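Side-chain contacts in cellulase (Bacillus sp. BG-CS10, PDB 5E09), which probably hydrolyses internal beta-1,4-glucosidic bonds of cellulose with a family 5 catalytic barrel that carries an X2 module and a family 46 carbohydrate-binding module: residues F27-V30 with T35-G38; E53-I58 with Y321-Q326; G227-P230 with N234-G237; T279-I284 with G313-R318; K289-E294 with A423-Q428. One frame throughout, in Å; residues are numbered along the deposited sequence.

Interaction 1. Residues F27-V30 with T35-G38; sequences FDAV and TAWG
With chi1 at -80°, Trp37 holds CG beside its own backbone N and anti to its carbonyl carbon, and this lays one face of the indole against Ala29 and the backbone N of Val30. Both segments belong to the long loop that follows strand 20-23, the first strand of the eight-stranded TIM barrel. The loop leaves from the C-terminal end of that strand, the end at which barrels of this kind carry their active sites. Thr35 to Gly38 make a type I beta turn, from which Ala36 and Trp37 both point at the other segment.

Ala29 sits over the ring. Its CA makes a CH-pi contact with the six-membered ring of Trp37, 3.9 Å from the centroid and only 16° from the normal. Its CB reaches the five-membered part, 3.7 Å from Trp37 CG, and also meets Ala36 CB at 4.3 Å. The same face of the indole receives the backbone of Val30, whose N stands 3.5 Å from Trp37 CE2. Val30 and Trp37 then run side by side in the same direction.

Outside the contact, the carboxylate of Asp28 accepts from the backbone N atoms of Asn25 and Thr26, and the backbone O of Asp28 is hydrogen-bonded to Thr63 OG1. The turn that carries the tryptophan is closed by Gly38 N bonding to Thr35 O at 3.0 Å, while at the far end of the indole Val30 CG2 rests 3.7 Å from Trp37 CZ2.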
# COMPACT_ATOMS: atom_id res chain seq x y z
N PHE A 27 5.48 7.22 15.69
CA PHE A 27 6.76 7.73 16.16
C PHE A 27 7.70 8.11 15.02
O PHE A 27 8.59 8.95 15.19
CB PHE A 27 7.43 6.71 17.09
CG PHE A 27 6.63 6.38 18.31
CD1 PHE A 27 6.77 7.11 19.47
CD2 PHE A 27 5.73 5.32 18.29
CE1 PHE A 27 6.03 6.80 20.60
CE2 PHE A 27 4.98 5.01 19.42
CZ PHE A 27 5.14 5.75 20.57
N ASP A 28 7.54 7.47 13.86
CA ASP A 28 8.43 7.68 12.73
C ASP A 28 8.28 9.08 12.13
O ASP A 28 9.09 9.48 11.29
CB ASP A 28 8.19 6.61 11.66
CG ASP A 28 6.71 6.40 11.36
OD1 ASP A 28 5.93 6.19 12.31
OD2 ASP A 28 6.34 6.44 10.17
N ALA A 29 7.26 9.82 12.55
CA ALA A 29 7.04 11.17 12.01
C ALA A 29 8.25 12.06 12.21
O ALA A 29 8.87 12.07 13.27
CB ALA A 29 5.81 11.81 12.67
N VAL A 30 8.60 12.81 11.17
CA VAL A 30 9.73 13.71 11.23
C VAL A 30 9.30 15.07 11.74
O VAL A 30 8.84 15.92 10.98
CB VAL A 30 10.41 13.88 9.86
CG1 VAL A 30 11.64 14.77 9.99
CG2 VAL A 30 10.78 12.51 9.29
N THR A 35 3.09 13.15 16.95
CA THR A 35 1.87 13.75 16.42
C THR A 35 2.14 14.66 15.23
O THR A 35 1.21 15.19 14.62
CB THR A 35 1.11 14.57 17.49
OG1 THR A 35 1.86 15.76 17.79
CG2 THR A 35 0.90 13.76 18.75
N ALA A 36 3.41 14.83 14.88
CA ALA A 36 3.81 15.84 13.90
C ALA A 36 3.20 15.63 12.50
O ALA A 36 3.16 16.56 11.70
CB ALA A 36 5.32 15.90 13.80
N TRP A 37 2.75 14.42 12.21
CA TRP A 37 2.21 14.13 10.88
C TRP A 37 0.70 13.88 10.89
O TRP A 37 0.15 13.36 9.92
CB TRP A 37 2.95 12.95 10.24
CG TRP A 37 4.27 13.35 9.65
CD1 TRP A 37 4.83 14.60 9.66
CD2 TRP A 37 5.20 12.51 8.94
NE1 TRP A 37 6.04 14.59 9.02
CE2 TRP A 37 6.29 13.32 8.57
CE3 TRP A 37 5.22 11.16 8.60
CZ2 TRP A 37 7.38 12.82 7.86
CZ3 TRP A 37 6.30 10.67 7.90
CH2 TRP A 37 7.37 11.50 7.54
N GLY A 38 0.04 14.26 11.98
CA GLY A 38 -1.41 14.28 12.01
C GLY A 38 -2.07 13.11 12.72
O GLY A 38 -3.29 13.10 12.89

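Interaction 2. Residues E53-I58 with Y321-Q326; sequences EGYKSI and YSWYDQ
The C-terminal end of helix 44-52, finished by a Schellman motif at Gly54, meets a small antiparallel beta hairpin through Glu53, Tyr55 and Trp323. Gly54 has a positive phi and turns the chain out of the helix toward strand 57-60, with Glu53 just before it and Tyr55 just after, both set toward the other segment.

Trp323 NE1 donates to Glu53 OE1 over 2.9 Å, with a fairly straight N-H...O angle of 163°. The oxygen lies close to the plane of the indole, as suits that N-H. Seen from the acid, though, the donor comes in from above the carboxylate, 60° out of its plane. The bend of the Glu53 chain at chi2 (-62°) brings the carboxylate round to the indole nitrogen, and the two side chains run antiparallel alongside one another; Glu53 CG also packs 3.9 Å from Trp323 CZ2. Farther along the benzo rim, Tyr55 comes from the opposite direction, its CE2 3.7 Å from Trp323 CH2.

This buried contact is tied into the outer layer of the barrel. His329 of helix 326-337 stacks on Trp323, and the same helix gives Trp336 as an edge-to-face partner to Tyr55. Behind them, Tyr55 rests on Leu309 of strand 306-311, while Trp323 packs on Leu316 of the partner hairpin strand 316-317.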
# COMPACT_ATOMS: atom_id res chain seq x y z
N GLU A 53 -8.64 -7.26 16.05
CA GLU A 53 -8.95 -7.43 14.64
C GLU A 53 -8.26 -8.66 14.05
O GLU A 53 -8.45 -8.97 12.87
CB GLU A 53 -8.57 -6.18 13.86
CG GLU A 53 -9.40 -4.95 14.23
CD GLU A 53 -10.88 -5.12 13.92
OE1 GLU A 53 -11.23 -5.57 12.81
OE2 GLU A 53 -11.70 -4.80 14.81
N GLY A 54 -7.47 -9.35 14.86
CA GLY A 54 -6.85 -10.59 14.45
C GLY A 54 -5.37 -10.48 14.10
O GLY A 54 -4.75 -11.48 13.74
N TYR A 55 -4.82 -9.27 14.20
CA TYR A 55 -3.40 -9.06 13.95
C TYR A 55 -2.58 -9.63 15.10
O TYR A 55 -2.90 -9.41 16.26
CB TYR A 55 -3.09 -7.58 13.75
CG TYR A 55 -3.49 -7.09 12.38
CD1 TYR A 55 -2.70 -7.37 11.27
CD2 TYR A 55 -4.67 -6.37 12.19
CE1 TYR A 55 -3.06 -6.94 10.01
CE2 TYR A 55 -5.04 -5.94 10.92
CZ TYR A 55 -4.23 -6.23 9.84
OH TYR A 55 -4.59 -5.80 8.58
N LYS A 56 -1.52 -10.36 14.76
CA LYS A 56 -0.72 -11.03 15.78
C LYS A 56 0.67 -10.41 15.98
O LYS A 56 1.47 -10.90 16.78
CB LYS A 56 -0.58 -12.52 15.45
CG LYS A 56 -1.89 -13.28 15.55
CD LYS A 56 -1.68 -14.66 16.11
CE LYS A 56 -0.63 -15.42 15.33
NZ LYS A 56 -0.39 -16.76 15.93
N SER A 57 0.96 -9.34 15.25
CA SER A 57 2.21 -8.63 15.46
C SER A 57 2.12 -7.20 14.97
O SER A 57 1.33 -6.87 14.09
CB SER A 57 3.38 -9.35 14.76
OG SER A 57 3.17 -9.44 13.37
N ILE A 58 2.92 -6.34 15.57
CA ILE A 58 2.88 -4.93 15.24
C ILE A 58 4.30 -4.41 15.02
O ILE A 58 5.21 -4.71 15.79
CB ILE A 58 2.14 -4.12 16.34
CG1 ILE A 58 2.11 -2.63 15.99
CG2 ILE A 58 2.79 -4.35 17.69
CD1 ILE A 58 1.43 -1.78 17.04
N TYR A 321 -11.59 3.81 15.96
CA TYR A 321 -11.08 2.44 16.07
C TYR A 321 -11.84 1.45 15.20
O TYR A 321 -12.06 0.31 15.60
CB TYR A 321 -11.10 2.00 17.54
CG TYR A 321 -10.31 2.93 18.42
CD1 TYR A 321 -8.93 2.95 18.37
CD2 TYR A 321 -10.95 3.80 19.29
CE1 TYR A 321 -8.19 3.81 19.17
CE2 TYR A 321 -10.23 4.67 20.09
CZ TYR A 321 -8.85 4.66 20.03
OH TYR A 321 -8.12 5.52 20.82
N SER A 322 -12.23 1.89 14.00
CA SER A 322 -12.79 0.99 13.00
C SER A 322 -12.23 1.34 11.61
O SER A 322 -11.76 2.45 11.39
CB SER A 322 -14.32 1.05 13.00
OG SER A 322 -14.76 2.29 12.49
N TRP A 323 -12.27 0.38 10.68
CA TRP A 323 -11.67 0.57 9.36
C TRP A 323 -12.45 1.56 8.49
O TRP A 323 -13.67 1.49 8.38
CB TRP A 323 -11.57 -0.78 8.63
CG TRP A 323 -10.87 -1.83 9.44
CD1 TRP A 323 -11.45 -2.84 10.16
CD2 TRP A 323 -9.46 -1.97 9.63
NE1 TRP A 323 -10.48 -3.60 10.77
CE2 TRP A 323 -9.24 -3.08 10.47
CE3 TRP A 323 -8.34 -1.26 9.17
CZ2 TRP A 323 -7.98 -3.50 10.86
CZ3 TRP A 323 -7.08 -1.68 9.56
CH2 TRP A 323 -6.91 -2.79 10.40
N TYR A 324 -11.73 2.49 7.86
CA TYR A 324 -12.32 3.40 6.87
C TYR A 324 -13.02 2.63 5.75
O TYR A 324 -14.09 3.01 5.30
CB TYR A 324 -11.26 4.31 6.26
CG TYR A 324 -10.80 5.46 7.12
CD1 TYR A 324 -11.62 6.57 7.31
CD2 TYR A 324 -9.55 5.45 7.72
CE1 TYR A 324 -11.19 7.64 8.09
CE2 TYR A 324 -9.12 6.51 8.49
CZ TYR A 324 -9.94 7.61 8.68
OH TYR A 324 -9.51 8.66 9.46
N ASP A 325 -12.39 1.55 5.30
CA ASP A 325 -12.90 0.75 4.20
C ASP A 325 -13.06 -0.70 4.66
O ASP A 325 -12.13 -1.50 4.57
CB ASP A 325 -11.96 0.85 2.99
CG ASP A 325 -12.48 0.12 1.76
OD1 ASP A 325 -13.27 -0.84 1.89
OD2 ASP A 325 -12.08 0.51 0.64
N GLN A 326 -14.26 -1.03 5.13
CA GLN A 326 -14.54 -2.34 5.72
C GLN A 326 -14.42 -3.47 4.70
O GLN A 326 -13.99 -4.57 5.04
CB GLN A 326 -15.94 -2.35 6.33
CG GLN A 326 -16.25 -3.59 7.14
CD GLN A 326 -15.43 -3.67 8.42
OE1 GLN A 326 -15.27 -2.67 9.13
NE2 GLN A 326 -14.90 -4.85 8.71

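Interaction 3. Residues G227-P230 with N234-G237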
# COMPACT_ATOMS: atom_id res chain seq x y z
N GLY A 227 3.93 -3.06 -4.95
CA GLY A 227 3.27 -3.38 -6.20
C GLY A 227 4.01 -2.88 -7.41
O GLY A 227 4.72 -1.87 -7.35
N PHE A 228 3.83 -3.60 -8.52
CA PHE A 228 4.30 -3.18 -9.82
C PHE A 228 3.98 -1.70 -10.04
O PHE A 228 2.81 -1.31 -10.08
CB PHE A 228 3.67 -4.05 -10.90
CG PHE A 228 4.16 -3.76 -12.29
CD1 PHE A 228 5.51 -3.82 -12.59
CD2 PHE A 228 3.26 -3.44 -13.30
CE1 PHE A 228 5.96 -3.55 -13.87
CE2 PHE A 228 3.71 -3.17 -14.58
CZ PHE A 228 5.06 -3.22 -14.87
N TRP A 229 5.03 -0.90 -10.17
CA TRP A 229 4.93 0.56 -10.08
C TRP A 229 3.80 1.25 -10.88
O TRP A 229 3.05 2.03 -10.31
CB TRP A 229 6.28 1.18 -10.47
CG TRP A 229 6.24 2.67 -10.43
CD1 TRP A 229 6.23 3.47 -9.32
CD2 TRP A 229 6.17 3.56 -11.55
NE1 TRP A 229 6.16 4.79 -9.68
CE2 TRP A 229 6.12 4.87 -11.05
CE3 TRP A 229 6.15 3.37 -12.94
CZ2 TRP A 229 6.06 5.99 -11.88
CZ3 TRP A 229 6.08 4.48 -13.77
CH2 TRP A 229 6.04 5.77 -13.23
N PRO A 230 3.68 0.97 -12.19
CA PRO A 230 2.67 1.74 -12.93
C PRO A 230 1.24 1.52 -12.45
O PRO A 230 0.42 2.44 -12.47
CB PRO A 230 2.83 1.24 -14.37
CG PRO A 230 4.14 0.53 -14.41
CD PRO A 230 4.36 -0.01 -13.05
N ASN A 234 -1.12 4.22 -10.61
CA ASN A 234 -2.09 4.47 -11.69
C ASN A 234 -1.55 5.45 -12.72
O ASN A 234 -1.97 6.60 -12.79
CB ASN A 234 -3.42 4.99 -11.13
CG ASN A 234 -4.55 4.98 -12.17
OD1 ASN A 234 -4.31 4.85 -13.37
ND2 ASN A 234 -5.78 5.15 -11.71
N VAL A 235 -0.61 4.96 -13.53
CA VAL A 235 -0.01 5.75 -14.60
C VAL A 235 0.25 4.82 -15.79
O VAL A 235 0.25 3.60 -15.62
CB VAL A 235 1.30 6.42 -14.14
CG1 VAL A 235 2.41 5.39 -14.00
CG2 VAL A 235 1.70 7.55 -15.08
N ALA A 236 0.45 5.41 -16.97
CA ALA A 236 0.76 4.67 -18.20
C ALA A 236 -0.34 3.70 -18.61
O ALA A 236 -0.11 2.82 -19.44
CB ALA A 236 2.07 3.93 -18.05
N GLY A 237 -1.53 3.86 -18.05
CA GLY A 237 -2.68 3.09 -18.47
C GLY A 237 -2.89 1.79 -17.72
O GLY A 237 -3.74 0.98 -18.09
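Val235 lies obliquely across Trp229, bringing one methyl over a face of the indole. That methyl is CG1, 4.1 Å from the centroid of the six-membered ring and 28° off its normal, so it makes a CH-pi contact displaced from the ring centre. Its closest approach, 3.7 Å, is to Trp229 CH2. A chi1 of 73° puts CG1 between the backbone N and the carbonyl carbon of Val235, the crowded position, and from there it also reaches Pro230 CB at 4.2 Å. The methyl thus sits in the angle between the tryptophan ring and the proline ring.

The short helix 229-232 ends in a Schellman motif, with Asn234 taking the positive phi. Val235 N bonds back to Pro230 O over 2.9 Å, the donor lying in the carbonyl plane; this is the six-to-one bond of the motif, bringing Val235 back beside Pro230. The side-chain ND2 of Asn234 is hydrogen-bonded to Val283 O. The backbones of Asn234 and Ala236 are hydrogen-bonded to Phe482 and Phe479 of the C-terminal carbohydrate-binding module, whose Trp476 touches the side chain of Trp229.

Interaction 4. Residues T279-I284 with G313-R318; sequences TSTDVI and GQHLNR
A bound water joins Thr281 to Gln314, accepting from Thr281 N at 3.0 Å and from Gln314 NE2 at 3.1 Å. It sits between two loops of the TIM barrel, the one that follows strand 267-272 and the one that follows strand 306-311, the seventh and eighth strands. In the first loop Ser280 forms an ST turn: its OG accepts from Asp282 N at 3.0 Å with an angle of 162°. The turn overlaps the start of the short 3-10 segment 281-283, in which Val283 N is only weakly bonded to Ser280 O.

The direct contact is small and comes from the methyl of Thr281. Thr281 CG2, beside its backbone N and anti to its carbonyl carbon, lies 3.6 Å from Gln314 NE2, the two side chains overlapping alongside while heading opposite ways. From its first torsion of 76° the Gln314 chain runs on extended, which carries the amide to the water; NE2 also bonds to Phe277 O, so at least two acceptors fix where the amide nitrogen stands. Gln314 CG also lies over the centre of one face of the neighbouring His315 ring, 3.8 Å above the plane.

The second loop is also bonded by Asp311, whose carboxylate takes bonds from the backbone N atoms of Gly313, His315 and Leu316. His315 also has its ring against those of Phe277 and Phe328. Thr281 CG2 comes no nearer to that imidazole than 4.3 Å, measured to His315 CE1.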
# COMPACT_ATOMS: atom_id res chain seq x y z
N THR A 279 -0.79 9.24 -2.10
CA THR A 279 -1.75 10.23 -2.57
C THR A 279 -3.09 9.97 -1.88
O THR A 279 -3.52 10.74 -1.03
CB THR A 279 -1.92 10.18 -4.10
OG1 THR A 279 -0.64 10.28 -4.74
CG2 THR A 279 -2.82 11.31 -4.58
N SER A 280 -3.73 8.86 -2.25
CA SER A 280 -5.03 8.53 -1.70
C SER A 280 -5.43 7.09 -2.01
O SER A 280 -4.96 6.49 -2.97
CB SER A 280 -6.11 9.48 -2.24
OG SER A 280 -7.41 9.01 -1.93
N THR A 281 -6.33 6.56 -1.19
CA THR A 281 -6.91 5.25 -1.44
C THR A 281 -7.74 5.26 -2.73
O THR A 281 -7.82 4.25 -3.43
CB THR A 281 -7.75 4.82 -0.21
OG1 THR A 281 -8.79 5.79 0.01
CG2 THR A 281 -6.91 4.66 1.04
N ASP A 282 -8.29 6.42 -3.07
CA ASP A 282 -9.18 6.57 -4.22
C ASP A 282 -8.45 6.52 -5.57
O ASP A 282 -9.06 6.63 -6.62
CB ASP A 282 -9.95 7.89 -4.12
CG ASP A 282 -10.93 7.91 -2.96
OD1 ASP A 282 -11.35 6.83 -2.50
OD2 ASP A 282 -11.27 9.03 -2.50
N VAL A 283 -7.13 6.35 -5.52
CA VAL A 283 -6.30 6.35 -6.72
C VAL A 283 -6.36 4.99 -7.44
O VAL A 283 -6.17 4.90 -8.66
CB VAL A 283 -4.84 6.72 -6.33
CG1 VAL A 283 -3.87 6.43 -7.45
CG2 VAL A 283 -4.77 8.18 -5.92
N ILE A 284 -6.66 3.94 -6.68
CA ILE A 284 -6.81 2.61 -7.24
C ILE A 284 -8.28 2.23 -7.20
O ILE A 284 -8.90 2.26 -6.14
CB ILE A 284 -5.98 1.56 -6.45
CG1 ILE A 284 -4.57 2.09 -6.18
CG2 ILE A 284 -5.95 0.21 -7.17
CD1 ILE A 284 -3.81 2.45 -7.42
N GLY A 313 -2.36 5.76 8.99
CA GLY A 313 -3.53 6.42 9.54
C GLY A 313 -4.73 6.35 8.61
O GLY A 313 -5.85 6.70 9.00
N GLN A 314 -4.50 5.90 7.38
CA GLN A 314 -5.52 5.94 6.33
C GLN A 314 -6.36 4.67 6.21
O GLN A 314 -7.32 4.64 5.44
CB GLN A 314 -4.86 6.22 4.98
CG GLN A 314 -4.14 5.03 4.37
CD GLN A 314 -3.36 5.38 3.11
OE1 GLN A 314 -2.28 4.85 2.87
NE2 GLN A 314 -3.90 6.29 2.30
N HIS A 315 -6.02 3.62 6.95
CA HIS A 315 -6.79 2.38 6.87
C HIS A 315 -7.67 2.18 8.10
O HIS A 315 -8.88 2.06 7.98
CB HIS A 315 -5.88 1.17 6.66
CG HIS A 315 -5.17 1.18 5.34
ND1 HIS A 315 -5.80 1.51 4.15
CD2 HIS A 315 -3.88 0.92 5.01
CE1 HIS A 315 -4.94 1.44 3.16
NE2 HIS A 315 -3.76 1.08 3.66
N LEU A 316 -7.05 2.11 9.27
CA LEU A 316 -7.81 2.10 10.51
C LEU A 316 -8.07 3.53 10.94
O LEU A 316 -7.14 4.32 11.10
CB LEU A 316 -7.07 1.34 11.61
CG LEU A 316 -7.82 1.22 12.94
CD1 LEU A 316 -8.92 0.17 12.86
CD2 LEU A 316 -6.87 0.90 14.08
N ASN A 317 -9.34 3.89 11.11
CA ASN A 317 -9.67 5.19 11.68
C ASN A 317 -9.31 5.15 13.16
O ASN A 317 -9.94 4.44 13.95
CB ASN A 317 -11.15 5.53 11.48
CG ASN A 317 -11.50 6.96 11.89
OD1 ASN A 317 -10.93 7.51 12.83
ND2 ASN A 317 -12.44 7.56 11.17
N ARG A 318 -8.28 5.91 13.53
CA ARG A 318 -7.73 5.82 14.88
C ARG A 318 -8.53 6.62 15.89
O ARG A 318 -8.27 6.54 17.09
CB ARG A 318 -6.28 6.29 14.88
CG ARG A 318 -5.39 5.51 13.95
CD ARG A 318 -3.95 5.80 14.24
NE ARG A 318 -3.06 5.13 13.30
CZ ARG A 318 -1.75 5.31 13.28
NH1 ARG A 318 -1.19 6.15 14.15
NH2 ARG A 318 -1.00 4.67 12.39
O HOH W 1 -6.62 7.65 1.61

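Interaction 5. Residues K289-E294 with A423-Q428; sequences KLKFFE and ADWHFQ
The six-membered ring of the Trp425 indole leads toward the helix, where CZ3 and CH2 meet Leu290 and Lys291. On its own strand a second aromatic side chain adjoins it: Phe427 CD1 lies at the edge of the indole, near its plane, and Trp425 CD1 in turn stands 3.5 Å above one face of Phe427, offset toward the rim.

An anti placement of CG to the backbone N (chi1 -176°) carries the Trp425 ring out from the strand to the helix. Leu290 meets it with two carbons, CB and CD1, each 4.1 Å from Trp425 CZ3. Lys291 crosses the indole at about a right angle and touches with the aliphatic part of its chain, CG lying 3.9 Å from Trp425 CH2. A bend at chi3 (-75°) then turns the ammonium end elsewhere: NZ makes a salt bridge with Glu288 OE2. The indole nitrogen, for its part, has a weak hydrogen bond to Ser345 O. No hydrogen bond joins the two segments directly; the contact is apolar and rather light, with 120 Å² buried.

On the helix side, Glu294 pairs with Arg339 NE and accepts from Ser340 N in the chain that leads to the next module. Trp425 itself is also packed against Thr342 and Ala343. The arrangement is an interface between domains: helix 286-302 of the catalytic TIM barrel lies against strand 425-432, which belongs to a mixed sheet of the X2 module, a domain of the immunoglobulin-like E-set clan.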
# COMPACT_ATOMS: atom_id res chain seq x y z
N LYS A 289 -8.15 -2.91 -6.63
CA LYS A 289 -7.42 -2.90 -5.37
C LYS A 289 -7.61 -4.23 -4.61
O LYS A 289 -6.64 -4.90 -4.22
CB LYS A 289 -7.88 -1.73 -4.50
CG LYS A 289 -7.32 -1.73 -3.08
CD LYS A 289 -8.22 -0.97 -2.12
CE LYS A 289 -8.50 0.44 -2.62
NZ LYS A 289 -9.48 1.13 -1.76
N LEU A 290 -8.88 -4.60 -4.42
CA LEU A 290 -9.22 -5.87 -3.76
C LEU A 290 -8.56 -7.07 -4.44
O LEU A 290 -7.95 -7.92 -3.77
CB LEU A 290 -10.73 -6.06 -3.72
CG LEU A 290 -11.55 -5.02 -2.97
CD1 LEU A 290 -13.04 -5.28 -3.14
CD2 LEU A 290 -11.17 -5.00 -1.50
N LYS A 291 -8.66 -7.13 -5.76
CA LYS A 291 -8.04 -8.24 -6.49
C LYS A 291 -6.52 -8.28 -6.29
O LYS A 291 -5.92 -9.37 -6.12
CB LYS A 291 -8.39 -8.15 -7.98
CG LYS A 291 -9.83 -8.57 -8.28
CD LYS A 291 -10.12 -8.63 -9.78
CE LYS A 291 -10.25 -7.25 -10.39
NZ LYS A 291 -10.71 -7.30 -11.80
N PHE A 292 -5.89 -7.10 -6.27
CA PHE A 292 -4.45 -7.03 -6.02
C PHE A 292 -4.11 -7.65 -4.67
O PHE A 292 -3.26 -8.54 -4.59
CB PHE A 292 -3.95 -5.58 -6.07
CG PHE A 292 -2.52 -5.43 -5.63
CD1 PHE A 292 -1.48 -5.61 -6.53
CD2 PHE A 292 -2.21 -5.12 -4.31
CE1 PHE A 292 -0.15 -5.49 -6.12
CE2 PHE A 292 -0.89 -5.00 -3.90
CZ PHE A 292 0.14 -5.18 -4.81
N PHE A 293 -4.75 -7.17 -3.61
CA PHE A 293 -4.40 -7.66 -2.28
C PHE A 293 -4.73 -9.15 -2.09
O PHE A 293 -3.98 -9.87 -1.43
CB PHE A 293 -5.07 -6.81 -1.21
CG PHE A 293 -4.38 -5.49 -0.98
CD1 PHE A 293 -3.28 -5.41 -0.14
CD2 PHE A 293 -4.81 -4.34 -1.62
CE1 PHE A 293 -2.62 -4.21 0.07
CE2 PHE A 293 -4.16 -3.13 -1.42
CZ PHE A 293 -3.06 -3.06 -0.57
N GLU A 294 -5.82 -9.61 -2.69
CA GLU A 294 -6.18 -11.03 -2.63
C GLU A 294 -5.09 -11.90 -3.26
O GLU A 294 -4.61 -12.88 -2.67
CB GLU A 294 -7.53 -11.28 -3.32
CG GLU A 294 -8.16 -12.65 -3.05
CD GLU A 294 -7.66 -13.72 -4.00
OE1 GLU A 294 -7.28 -13.39 -5.14
OE2 GLU A 294 -7.64 -14.91 -3.59
N ALA A 423 -14.26 -14.21 1.11
CA ALA A 423 -15.07 -13.02 1.33
C ALA A 423 -16.17 -12.91 0.28
O ALA A 423 -16.05 -13.44 -0.83
CB ALA A 423 -14.20 -11.77 1.32
N ASP A 424 -17.23 -12.21 0.64
CA ASP A 424 -18.29 -11.88 -0.31
C ASP A 424 -17.80 -10.83 -1.28
O ASP A 424 -17.00 -9.97 -0.92
CB ASP A 424 -19.54 -11.39 0.42
CG ASP A 424 -20.24 -12.50 1.18
OD1 ASP A 424 -20.02 -13.68 0.85
OD2 ASP A 424 -21.02 -12.18 2.10
N TRP A 425 -18.27 -10.90 -2.52
CA TRP A 425 -17.90 -9.90 -3.51
C TRP A 425 -19.07 -8.95 -3.73
O TRP A 425 -20.19 -9.39 -3.91
CB TRP A 425 -17.48 -10.56 -4.83
CG TRP A 425 -16.99 -9.59 -5.87
CD1 TRP A 425 -17.72 -9.05 -6.89
CD2 TRP A 425 -15.66 -9.06 -6.00
NE1 TRP A 425 -16.94 -8.21 -7.64
CE2 TRP A 425 -15.66 -8.20 -7.12
CE3 TRP A 425 -14.47 -9.23 -5.28
CZ2 TRP A 425 -14.52 -7.50 -7.53
CZ3 TRP A 425 -13.34 -8.53 -5.70
CH2 TRP A 425 -13.38 -7.68 -6.81
N HIS A 426 -18.81 -7.65 -3.71
CA HIS A 426 -19.90 -6.68 -3.79
C HIS A 426 -19.93 -5.93 -5.11
O HIS A 426 -19.09 -5.09 -5.38
CB HIS A 426 -19.80 -5.68 -2.64
CG HIS A 426 -19.83 -6.32 -1.29
ND1 HIS A 426 -18.71 -6.88 -0.71
CD2 HIS A 426 -20.85 -6.52 -0.42
CE1 HIS A 426 -19.04 -7.39 0.47
NE2 HIS A 426 -20.33 -7.18 0.67
N PHE A 427 -20.93 -6.25 -5.92
CA PHE A 427 -21.18 -5.49 -7.14
C PHE A 427 -21.94 -4.21 -6.85
O PHE A 427 -23.00 -4.23 -6.22
CB PHE A 427 -21.98 -6.33 -8.15
CG PHE A 427 -21.25 -7.55 -8.63
CD1 PHE A 427 -20.18 -7.43 -9.50
CD2 PHE A 427 -21.65 -8.80 -8.22
CE1 PHE A 427 -19.50 -8.55 -9.95
CE2 PHE A 427 -20.98 -9.94 -8.67
CZ PHE A 427 -19.91 -9.81 -9.53
N GLN A 428 -21.40 -3.09 -7.32
CA GLN A 428 -22.12 -1.82 -7.30
C GLN A 428 -22.93 -1.71 -8.59
O GLN A 428 -22.36 -1.72 -9.69
CB GLN A 428 -21.15 -0.64 -7.16
CG GLN A 428 -20.06 -0.84 -6.11
CD GLN A 428 -20.58 -0.75 -4.68
OE1 GLN A 428 -21.28 0.20 -4.32
NE2 GLN A 428 -20.23 -1.73 -3.86

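How the interactions relate
From the N terminus, interaction 1 closes a short loop after the first barrel strand and touches none of the others. Interaction 2 opens at 53-58 and closes only at 321-326, drawing the end of the barrel back to its beginning; interactions 3 and 4 both fall within that span. Interaction 3 closes tightly around helix 229-232 and touches interaction 4 through Asn234. Interactions 2 and 4 share the hairpin of strands 316-317 and 322-323. Interaction 5 starts at 289-294, before either of these has closed, and so crosses both on its way to the X2 module; Lys289 and Asp325 form a long, weak ion pair between interactions 5 and 2.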